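Local coordinates for actin-related protein 8 (Homo sapiens, PDB 4FO0) that binds ATP with low basal ATPase activity, does not polymerize, and serves as a proposed core subunit of the INO80 chromatin-remodelling complex, at residues A115-C120 with A343-F348; K306-L311 with I336-S341; T496-Y501 with P530-I535. One frame throughout, in Å; residues are numbered along the deposited sequence.

Contact 1 of 3, residues A115-C120 with A343-F348; sequences AILDHC and ALLYQF
L345 turns CG away from its own amide nitrogen (chi1 177°) while L117 sets CG anti to its carbonyl carbon (chi1 -68°), and the two leucines overlap on the face that also carries D118 and A343. CG of L117 meets CB of L345 at 3.8 Å, the two side chains passing obliquely, while CB of L117 lies 4.0 Å from CB of A343. The strands are antiparallel: A115 and L345 form a hydrogen-bonded pair, closed by L345 N to A115 O at 2.8 Å (N-H...O angle 169°) and by A115 N to L345 O at 2.9 Å. Between I116 and D118 the register slips by one residue, and L117 and D118 both face A343, which defines a classic beta bulge. A343 O accordingly takes N-H groups from both, from L117 N at 2.6 Å and, weakly, from D118 N at 3.4 Å, while A343 N returns a bond to D118 O. Strand 115-118 is thereby joined to the edge of the hairpin formed by strands 330-336 and 343-350. On the other face, CG2 of I116 touches CD2 of L344 at 4.1 Å, a thin apolar contact at the protein surface.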
loop_
_atom_site.group_PDB
_atom_site.type_symbol
_atom_site.label_atom_id
_atom_site.label_comp_id
_atom_site.label_asym_id
_atom_site.label_seq_id
_atom_site.Cartn_x
_atom_site.Cartn_y
_atom_site.Cartn_z
ATOM N N ALA A 115 -27.916 -1.288 -17.169
ATOM C CA ALA A 115 -28.764 -2.433 -17.400
ATOM C C ALA A 115 -28.670 -3.285 -16.140
ATOM O O ALA A 115 -27.674 -3.201 -15.417
ATOM C CB ALA A 115 -28.258 -3.209 -18.594
ATOM N N ILE A 116 -29.694 -4.088 -15.844
ATOM C CA ILE A 116 -29.530 -5.039 -14.745
ATOM C C ILE A 116 -29.104 -6.417 -15.261
ATOM O O ILE A 116 -29.651 -6.938 -16.238
ATOM C CB ILE A 116 -30.729 -5.119 -13.732
ATOM C CG1 ILE A 116 -31.664 -6.249 -14.096
ATOM C CG2 ILE A 116 -31.483 -3.774 -13.574
ATOM C CD1 ILE A 116 -32.590 -5.870 -15.190
ATOM N N LEU A 117 -28.079 -6.974 -14.627
ATOM C CA LEU A 117 -27.584 -8.289 -14.993
ATOM C C LEU A 117 -28.353 -9.334 -14.205
ATOM O O LEU A 117 -28.553 -10.448 -14.674
ATOM C CB LEU A 117 -26.105 -8.405 -14.664
ATOM C CG LEU A 117 -25.141 -7.552 -15.480
ATOM C CD1 LEU A 117 -23.713 -7.977 -15.179
ATOM C CD2 LEU A 117 -25.454 -7.703 -16.953
ATOM N N ASP A 118 -28.787 -8.946 -13.007
ATOM C CA ASP A 118 -29.443 -9.843 -12.059
ATOM C C ASP A 118 -30.322 -9.058 -11.105
ATOM O O ASP A 118 -29.993 -7.946 -10.725
ATOM C CB ASP A 118 -28.415 -10.622 -11.238
ATOM C CG ASP A 118 -28.086 -11.977 -11.839
ATOM O OD1 ASP A 118 -28.914 -12.906 -11.688
ATOM O OD2 ASP A 118 -26.997 -12.111 -12.447
ATOM N N HIS A 119 -31.445 -9.638 -10.717
ATOM C CA HIS A 119 -32.363 -8.958 -9.840
ATOM C C HIS A 119 -31.690 -8.610 -8.555
ATOM O O HIS A 119 -31.862 -7.504 -8.016
ATOM C CB HIS A 119 -33.574 -9.828 -9.569
ATOM C CG HIS A 119 -34.572 -9.199 -8.642
ATOM N ND1 HIS A 119 -34.736 -9.609 -7.384
ATOM C CD2 HIS A 119 -35.461 -8.155 -8.832
ATOM C CE1 HIS A 119 -35.682 -8.870 -6.794
ATOM N NE2 HIS A 119 -36.126 -7.982 -7.683
ATOM N N CYS A 120 -30.915 -9.548 -8.038
ATOM C CA CYS A 120 -30.136 -9.305 -6.844
ATOM C C CYS A 120 -28.657 -9.356 -7.163
ATOM O O CYS A 120 -28.230 -10.087 -8.044
ATOM C CB CYS A 120 -30.491 -10.323 -5.766
ATOM S SG CYS A 120 -32.020 -9.927 -4.900
ATOM N N ALA A 343 -27.651 -6.476 -9.516
ATOM C CA ALA A 343 -26.384 -6.558 -10.255
ATOM C C ALA A 343 -26.507 -5.642 -11.457
ATOM O O ALA A 343 -27.287 -5.926 -12.373
ATOM C CB ALA A 343 -26.080 -7.989 -10.706
ATOM N N LEU A 344 -25.750 -4.545 -11.436
ATOM C CA LEU A 344 -25.814 -3.507 -12.468
ATOM C C LEU A 344 -24.634 -3.523 -13.426
ATOM O O LEU A 344 -23.491 -3.787 -13.039
ATOM C CB LEU A 344 -25.891 -2.139 -11.817
ATOM C CG LEU A 344 -27.157 -1.886 -11.016
ATOM C CD1 LEU A 344 -26.972 -0.645 -10.167
ATOM C CD2 LEU A 344 -28.332 -1.702 -11.960
ATOM N N LEU A 345 -24.923 -3.232 -14.686
ATOM C CA LEU A 345 -23.883 -3.096 -15.697
ATOM C C LEU A 345 -23.971 -1.727 -16.361
ATOM O O LEU A 345 -25.018 -1.358 -16.882
ATOM C CB LEU A 345 -24.023 -4.172 -16.756
ATOM C CG LEU A 345 -23.003 -4.017 -17.871
ATOM C CD1 LEU A 345 -21.645 -4.440 -17.352
ATOM C CD2 LEU A 345 -23.414 -4.835 -19.069
ATOM N N TYR A 346 -22.859 -0.993 -16.330
ATOM C CA TYR A 346 -22.764 0.363 -16.865
ATOM C C TYR A 346 -21.878 0.452 -18.112
ATOM O O TYR A 346 -20.745 -0.047 -18.126
ATOM C CB TYR A 346 -22.155 1.288 -15.818
ATOM C CG TYR A 346 -23.088 1.724 -14.717
ATOM C CD1 TYR A 346 -23.807 2.910 -14.828
ATOM C CD2 TYR A 346 -23.214 0.982 -13.547
ATOM C CE1 TYR A 346 -24.647 3.336 -13.821
ATOM C CE2 TYR A 346 -24.067 1.398 -12.526
ATOM C CZ TYR A 346 -24.780 2.574 -12.674
ATOM O OH TYR A 346 -25.625 3.008 -11.677
ATOM N N GLN A 347 -22.395 1.098 -19.153
ATOM C CA GLN A 347 -21.561 1.541 -20.271
ATOM C C GLN A 347 -20.990 2.914 -19.958
ATOM O O GLN A 347 -21.691 3.793 -19.446
ATOM C CB GLN A 347 -22.375 1.676 -21.560
ATOM C CG GLN A 347 -23.167 0.458 -21.948
ATOM C CD GLN A 347 -22.298 -0.768 -22.070
ATOM O OE1 GLN A 347 -21.277 -0.762 -22.763
ATOM N NE2 GLN A 347 -22.691 -1.835 -21.387
ATOM N N PHE A 348 -19.719 3.124 -20.257
ATOM C CA PHE A 348 -19.310 4.511 -20.432
ATOM C C PHE A 348 -18.003 4.742 -21.132
ATOM O O PHE A 348 -17.210 3.820 -21.348
ATOM C CB PHE A 348 -19.426 5.329 -19.152
ATOM C CG PHE A 348 -18.210 5.315 -18.308
ATOM C CD1 PHE A 348 -17.824 6.471 -17.628
ATOM C CD2 PHE A 348 -17.476 4.154 -18.149
ATOM C CE1 PHE A 348 -16.710 6.473 -16.820
ATOM C CE2 PHE A 348 -16.348 4.144 -17.347
ATOM C CZ PHE A 348 -15.967 5.304 -16.680
#

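Contact 2 of 3, residues K306-L311 with I336-S341; sequences KMDCLL and IRHPDS
M307 packs on the H338 ring: CB of M307 lies 3.7 Å from the ring centroid and only 9° off its normal, a CH-pi contact over the face. CG2 of I336, from the same segment as the histidine, covers the opposite face, so the imidazole is sandwiched between aliphatic groups. Apolar contacts flank it. SD of M307 reaches CD of P339 at 3.9 Å because the methionine chain bends at chi2 and chi3, and CD2 of L311 meets CD1 of I336 at 3.9 Å, the leucine and isoleucine crossing at about a right angle. One polar group comes to the edge of the ring: OD1 of D308 approaches CE1 of H338 at 3.5 Å with carboxylate and ring planes 35° apart. That carboxylate is held by other partners, Q302 N on OD2 and Y298 OH on OD1, which fix it beside the histidine. Within 336-341, OG of S341 donates to H338 O at 2.9 Å, from above the carbonyl plane, and S121 OG also bonds this oxygen. The backbone of H338 to S341 forms a type II beta turn, the reversal of a beta hairpin whose connection between strands 330-336 and 343-350 packs against helix 306-319 in this actin-family fold.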
loop_
_atom_site.group_PDB
_atom_site.type_symbol
_atom_site.label_atom_id
_atom_site.label_comp_id
_atom_site.label_asym_id
_atom_site.label_seq_id
_atom_site.Cartn_x
_atom_site.Cartn_y
_atom_site.Cartn_z
ATOM N N LYS A 306 -17.788 2.767 2.111
ATOM C CA LYS A 306 -16.862 1.652 1.909
ATOM C C LYS A 306 -17.062 0.900 0.609
ATOM O O LYS A 306 -16.087 0.543 -0.064
ATOM C CB LYS A 306 -16.942 0.661 3.072
ATOM C CG LYS A 306 -15.867 0.841 4.118
ATOM C CD LYS A 306 -16.450 1.130 5.500
ATOM C CE LYS A 306 -17.229 -0.056 6.044
ATOM N NZ LYS A 306 -18.491 0.417 6.687
ATOM N N MET A 307 -18.324 0.635 0.273
ATOM C CA MET A 307 -18.644 -0.128 -0.933
ATOM C C MET A 307 -18.214 0.634 -2.190
ATOM O O MET A 307 -17.628 0.056 -3.104
ATOM C CB MET A 307 -20.144 -0.476 -0.989
ATOM C CG MET A 307 -20.612 -1.510 0.042
ATOM S SD MET A 307 -19.838 -3.120 -0.222
ATOM C CE MET A 307 -18.596 -3.096 1.069
ATOM N N ASP A 308 -18.526 1.929 -2.219
ATOM C CA ASP A 308 -18.117 2.823 -3.287
ATOM C C ASP A 308 -16.602 2.864 -3.415
ATOM O O ASP A 308 -16.047 2.812 -4.519
ATOM C CB ASP A 308 -18.637 4.233 -3.014
ATOM C CG ASP A 308 -20.150 4.326 -3.129
ATOM O OD1 ASP A 308 -20.760 3.378 -3.664
ATOM O OD2 ASP A 308 -20.728 5.349 -2.697
ATOM N N CYS A 309 -15.936 2.962 -2.273
ATOM C CA CYS A 309 -14.492 2.993 -2.253
ATOM C C CYS A 309 -13.877 1.744 -2.839
ATOM O O CYS A 309 -12.898 1.826 -3.580
ATOM C CB CYS A 309 -13.987 3.245 -0.844
ATOM S SG CYS A 309 -14.224 4.954 -0.422
ATOM N N LEU A 310 -14.444 0.588 -2.522
ATOM C CA LEU A 310 -13.975 -0.652 -3.140
ATOM C C LEU A 310 -14.173 -0.581 -4.653
ATOM O O LEU A 310 -13.330 -1.038 -5.426
ATOM C CB LEU A 310 -14.695 -1.876 -2.551
ATOM C CG LEU A 310 -14.403 -2.162 -1.078
ATOM C CD1 LEU A 310 -15.291 -3.269 -0.580
ATOM C CD2 LEU A 310 -12.947 -2.545 -0.889
ATOM N N LEU A 311 -15.292 0.010 -5.062
ATOM C CA LEU A 311 -15.599 0.198 -6.475
ATOM C C LEU A 311 -14.566 1.087 -7.166
ATOM O O LEU A 311 -14.027 0.732 -8.218
ATOM C CB LEU A 311 -16.980 0.818 -6.627
ATOM C CG LEU A 311 -17.392 1.086 -8.073
ATOM C CD1 LEU A 311 -17.528 -0.220 -8.838
ATOM C CD2 LEU A 311 -18.678 1.882 -8.110
ATOM N N ILE A 336 -21.701 -3.028 -10.977
ATOM C CA ILE A 336 -21.805 -2.798 -9.548
ATOM C C ILE A 336 -22.660 -3.907 -8.949
ATOM O O ILE A 336 -23.759 -4.158 -9.407
ATOM C CB ILE A 336 -22.420 -1.446 -9.198
ATOM C CG1 ILE A 336 -21.714 -0.308 -9.949
ATOM C CG2 ILE A 336 -22.333 -1.237 -7.692
ATOM C CD1 ILE A 336 -22.190 1.100 -9.527
ATOM N N ARG A 337 -22.129 -4.585 -7.943
ATOM C CA ARG A 337 -22.856 -5.629 -7.240
ATOM C C ARG A 337 -22.825 -5.348 -5.743
ATOM O O ARG A 337 -22.235 -6.096 -4.964
ATOM C CB ARG A 337 -22.241 -6.995 -7.536
ATOM C CG ARG A 337 -22.255 -7.347 -9.009
ATOM C CD ARG A 337 -21.781 -8.772 -9.243
ATOM N NE ARG A 337 -22.201 -9.283 -10.546
ATOM C CZ ARG A 337 -23.306 -10.002 -10.748
ATOM N NH1 ARG A 337 -24.100 -10.297 -9.731
ATOM N NH2 ARG A 337 -23.618 -10.428 -11.966
ATOM N N HIS A 338 -23.470 -4.263 -5.339
ATOM C CA HIS A 338 -23.518 -3.926 -3.930
ATOM C C HIS A 338 -24.655 -4.611 -3.217
ATOM O O HIS A 338 -25.674 -4.939 -3.819
ATOM C CB HIS A 338 -23.628 -2.423 -3.760
ATOM C CG HIS A 338 -22.380 -1.701 -4.149
ATOM N ND1 HIS A 338 -22.295 -0.325 -4.198
ATOM C CD2 HIS A 338 -21.161 -2.172 -4.506
ATOM C CE1 HIS A 338 -21.075 0.019 -4.573
ATOM N NE2 HIS A 338 -20.370 -1.081 -4.772
ATOM N N PRO A 339 -24.490 -4.830 -1.916
ATOM C CA PRO A 339 -25.641 -5.344 -1.170
ATOM C C PRO A 339 -26.805 -4.343 -1.265
ATOM O O PRO A 339 -26.563 -3.148 -1.441
ATOM C CB PRO A 339 -25.110 -5.445 0.270
ATOM C CG PRO A 339 -23.602 -5.386 0.144
ATOM C CD PRO A 339 -23.343 -4.517 -1.049
ATOM N N ASP A 340 -28.047 -4.820 -1.181
ATOM C CA ASP A 340 -29.210 -3.924 -1.171
ATOM C C ASP A 340 -29.449 -3.261 -2.533
ATOM O O ASP A 340 -30.175 -2.273 -2.649
ATOM C CB ASP A 340 -29.062 -2.852 -0.082
ATOM C CG ASP A 340 -29.580 -3.309 1.290
ATOM O OD1 ASP A 340 -29.957 -4.499 1.442
ATOM O OD2 ASP A 340 -29.600 -2.464 2.222
ATOM N N SER A 341 -28.819 -3.806 -3.562
ATOM C CA SER A 341 -29.054 -3.349 -4.921
ATOM C C SER A 341 -28.970 -4.513 -5.911
ATOM O O SER A 341 -28.586 -5.635 -5.550
ATOM C CB SER A 341 -28.088 -2.225 -5.304
ATOM O OG SER A 341 -26.764 -2.556 -4.944
#

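Contact 3 of 3, residues T496-Y501 with P530-I535; sequences TKKKMY and PSFRRI
F532 and Y501 form the tightly packed part of this contact, with CE2 of Y501 3.7 Å from CG of F532 and standing over one face of the phenylalanine ring, offset toward its rim. The ring planes are inclined at 35° and their centroids lie 5.1 Å apart, an oblique aromatic pair. F532 sets CG anti to its carbonyl carbon (chi1 -82°), which carries the ring across to helix 494-502, where CZ meets CD of K497 at 3.9 Å. The lysine chain is extended beyond CG and passes the ring obliquely on its way to a salt bridge between its NZ and D489, so its aliphatic part does the packing while its charge is paired outside the two segments. Replacing F532 with an alanine would probably open a gap beside Y501 and leave the methylenes of K497 without their aromatic partner. The looser side lies toward exposed I535, whose CG2 touches CD of K498 at 3.7 Å, the chains crossing at about a right angle; NZ of K498 has a weak, long ion pair with D495. No hydrogen bond joins the two segments. Their axes approach to 10.4 Å at a signed crossing angle of -79°, and only 230 Å² is buried, evidence of a nearly perpendicular helix-helix packing at the surface of the actin fold, with F532 inserted between the helices.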
loop_
_atom_site.group_PDB
_atom_site.type_symbol
_atom_site.label_atom_id
_atom_site.label_comp_id
_atom_site.label_asym_id
_atom_site.label_seq_id
_atom_site.Cartn_x
_atom_site.Cartn_y
_atom_site.Cartn_z
ATOM N N THR A 496 28.311 3.274 -5.233
ATOM C CA THR A 496 26.973 2.997 -4.751
ATOM C C THR A 496 25.970 3.553 -5.760
ATOM O O THR A 496 25.127 2.808 -6.271
ATOM C CB THR A 496 26.718 3.619 -3.369
ATOM O OG1 THR A 496 27.535 2.972 -2.388
ATOM C CG2 THR A 496 25.268 3.450 -2.973
ATOM N N LYS A 497 26.077 4.848 -6.069
ATOM C CA LYS A 497 25.141 5.478 -6.999
ATOM C C LYS A 497 25.074 4.749 -8.331
ATOM O O LYS A 497 23.993 4.543 -8.878
ATOM C CB LYS A 497 25.476 6.942 -7.237
ATOM C CG LYS A 497 25.333 7.805 -6.019
ATOM C CD LYS A 497 25.649 9.253 -6.355
ATOM C CE LYS A 497 25.786 10.079 -5.095
ATOM N NZ LYS A 497 25.569 11.526 -5.344
ATOM N N LYS A 498 26.222 4.368 -8.872
ATOM C CA LYS A 498 26.199 3.618 -10.114
ATOM C C LYS A 498 25.263 2.431 -9.931
ATOM O O LYS A 498 24.379 2.185 -10.757
ATOM C CB LYS A 498 27.600 3.152 -10.517
ATOM C CG LYS A 498 28.355 4.138 -11.395
ATOM C CD LYS A 498 29.561 3.482 -12.074
ATOM C CE LYS A 498 30.598 3.007 -11.056
ATOM N NZ LYS A 498 31.718 2.233 -11.680
ATOM N N LYS A 499 25.448 1.712 -8.828
ATOM C CA LYS A 499 24.649 0.524 -8.553
ATOM C C LYS A 499 23.163 0.839 -8.431
ATOM O O LYS A 499 22.330 0.105 -8.953
ATOM C CB LYS A 499 25.164 -0.190 -7.304
ATOM C CG LYS A 499 26.576 -0.752 -7.476
ATOM C CD LYS A 499 26.920 -1.813 -6.438
ATOM C CE LYS A 499 27.136 -1.215 -5.052
ATOM N NZ LYS A 499 27.256 -2.282 -4.010
ATOM N N MET A 500 22.844 1.943 -7.760
ATOM C CA MET A 500 21.459 2.361 -7.547
ATOM C C MET A 500 20.737 2.799 -8.820
ATOM O O MET A 500 19.617 2.350 -9.072
ATOM C CB MET A 500 21.381 3.477 -6.503
ATOM C CG MET A 500 21.964 3.099 -5.139
ATOM S SD MET A 500 21.403 1.485 -4.565
ATOM C CE MET A 500 22.393 1.234 -3.100
ATOM N N TYR A 501 21.354 3.677 -9.612
ATOM C CA TYR A 501 20.738 4.103 -10.872
ATOM C C TYR A 501 20.512 2.893 -11.750
ATOM O O TYR A 501 19.498 2.802 -12.434
ATOM C CB TYR A 501 21.596 5.105 -11.652
ATOM C CG TYR A 501 21.733 6.470 -11.029
ATOM C CD1 TYR A 501 20.675 7.365 -11.016
ATOM C CD2 TYR A 501 22.936 6.875 -10.470
ATOM C CE1 TYR A 501 20.805 8.631 -10.438
ATOM C CE2 TYR A 501 23.081 8.127 -9.893
ATOM C CZ TYR A 501 22.013 9.003 -9.881
ATOM O OH TYR A 501 22.170 10.245 -9.301
ATOM N N PRO A 530 23.202 13.540 -16.178
ATOM C CA PRO A 530 23.623 13.056 -17.497
ATOM C C PRO A 530 25.013 12.450 -17.430
ATOM O O PRO A 530 25.335 11.554 -18.214
ATOM C CB PRO A 530 23.631 14.324 -18.357
ATOM C CG PRO A 530 23.019 15.414 -17.498
ATOM C CD PRO A 530 23.274 15.005 -16.093
ATOM N N SER A 531 25.818 12.937 -16.487
ATOM C CA SER A 531 27.136 12.373 -16.235
ATOM C C SER A 531 27.054 10.874 -15.917
ATOM O O SER A 531 27.822 10.077 -16.458
ATOM C CB SER A 531 27.824 13.124 -15.095
ATOM O OG SER A 531 27.862 12.329 -13.923
ATOM N N PHE A 532 26.114 10.499 -15.049
ATOM C CA PHE A 532 25.917 9.097 -14.663
ATOM C C PHE A 532 25.236 8.295 -15.757
ATOM O O PHE A 532 25.518 7.104 -15.938
ATOM C CB PHE A 532 25.096 8.989 -13.378
ATOM C CG PHE A 532 25.902 9.172 -12.126
ATOM C CD1 PHE A 532 26.665 8.124 -11.620
ATOM C CD2 PHE A 532 25.899 10.392 -11.448
ATOM C CE1 PHE A 532 27.420 8.280 -10.451
ATOM C CE2 PHE A 532 26.649 10.563 -10.277
ATOM C CZ PHE A 532 27.413 9.502 -9.777
ATOM N N ARG A 533 24.332 8.954 -16.476
ATOM C CA ARG A 533 23.613 8.326 -17.580
ATOM C C ARG A 533 24.590 7.753 -18.599
ATOM O O ARG A 533 24.296 6.761 -19.264
ATOM C CB ARG A 533 22.696 9.341 -18.256
ATOM C CG ARG A 533 21.786 8.736 -19.297
ATOM C CD ARG A 533 21.420 9.766 -20.347
ATOM N NE ARG A 533 20.466 9.223 -21.307
ATOM C CZ ARG A 533 19.193 9.599 -21.377
ATOM N NH1 ARG A 533 18.732 10.533 -20.553
ATOM N NH2 ARG A 533 18.384 9.054 -22.278
ATOM N N ARG A 534 25.752 8.394 -18.713
ATOM C CA ARG A 534 26.807 7.944 -19.613
ATOM C C ARG A 534 27.610 6.807 -18.992
ATOM O O ARG A 534 27.639 5.689 -19.514
ATOM C CB ARG A 534 27.716 9.112 -19.994
ATOM C CG ARG A 534 27.083 10.028 -21.036
ATOM C CD ARG A 534 28.003 11.171 -21.443
ATOM N NE ARG A 534 27.691 12.400 -20.723
ATOM C CZ ARG A 534 28.441 12.914 -19.753
ATOM N NH1 ARG A 534 29.571 12.308 -19.392
ATOM N NH2 ARG A 534 28.063 14.040 -19.152
ATOM N N ILE A 535 28.250 7.098 -17.867
ATOM C CA ILE A 535 28.967 6.081 -17.109
ATOM C C ILE A 535 28.220 4.745 -16.999
ATOM O O ILE A 535 28.844 3.701 -16.852
ATOM C CB ILE A 535 29.242 6.573 -15.685
ATOM C CG1 ILE A 535 29.756 8.014 -15.713
ATOM C CG2 ILE A 535 30.201 5.629 -14.977
ATOM C CD1 ILE A 535 29.527 8.776 -14.415
#

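In the fold
From the N terminus, strand 115-118 comes first, and 222 residues separate segment 115-120 from 343-348, which closes contact 1. Contact 2 is nested inside that long loop and closes one of 24 intervening residues: helix 306-319 is followed by strand 330-336, whose turn then leads directly into strand 343-350. The two contacts touch, their centres 12 Å apart, with a probable hydrogen bond between L344 O and I336 N at 2.8 Å. Together they tie an antiparallel three-stranded sheet to a helix. Contact 3 follows in series, closing a loop of 28 residues and joining helices 494-502 and 530-535, which strand 503-507 and helix 516-527 separate along the chain. It lies on the opposite side of the chain's centre, about 53 Å from contact 1 between centres.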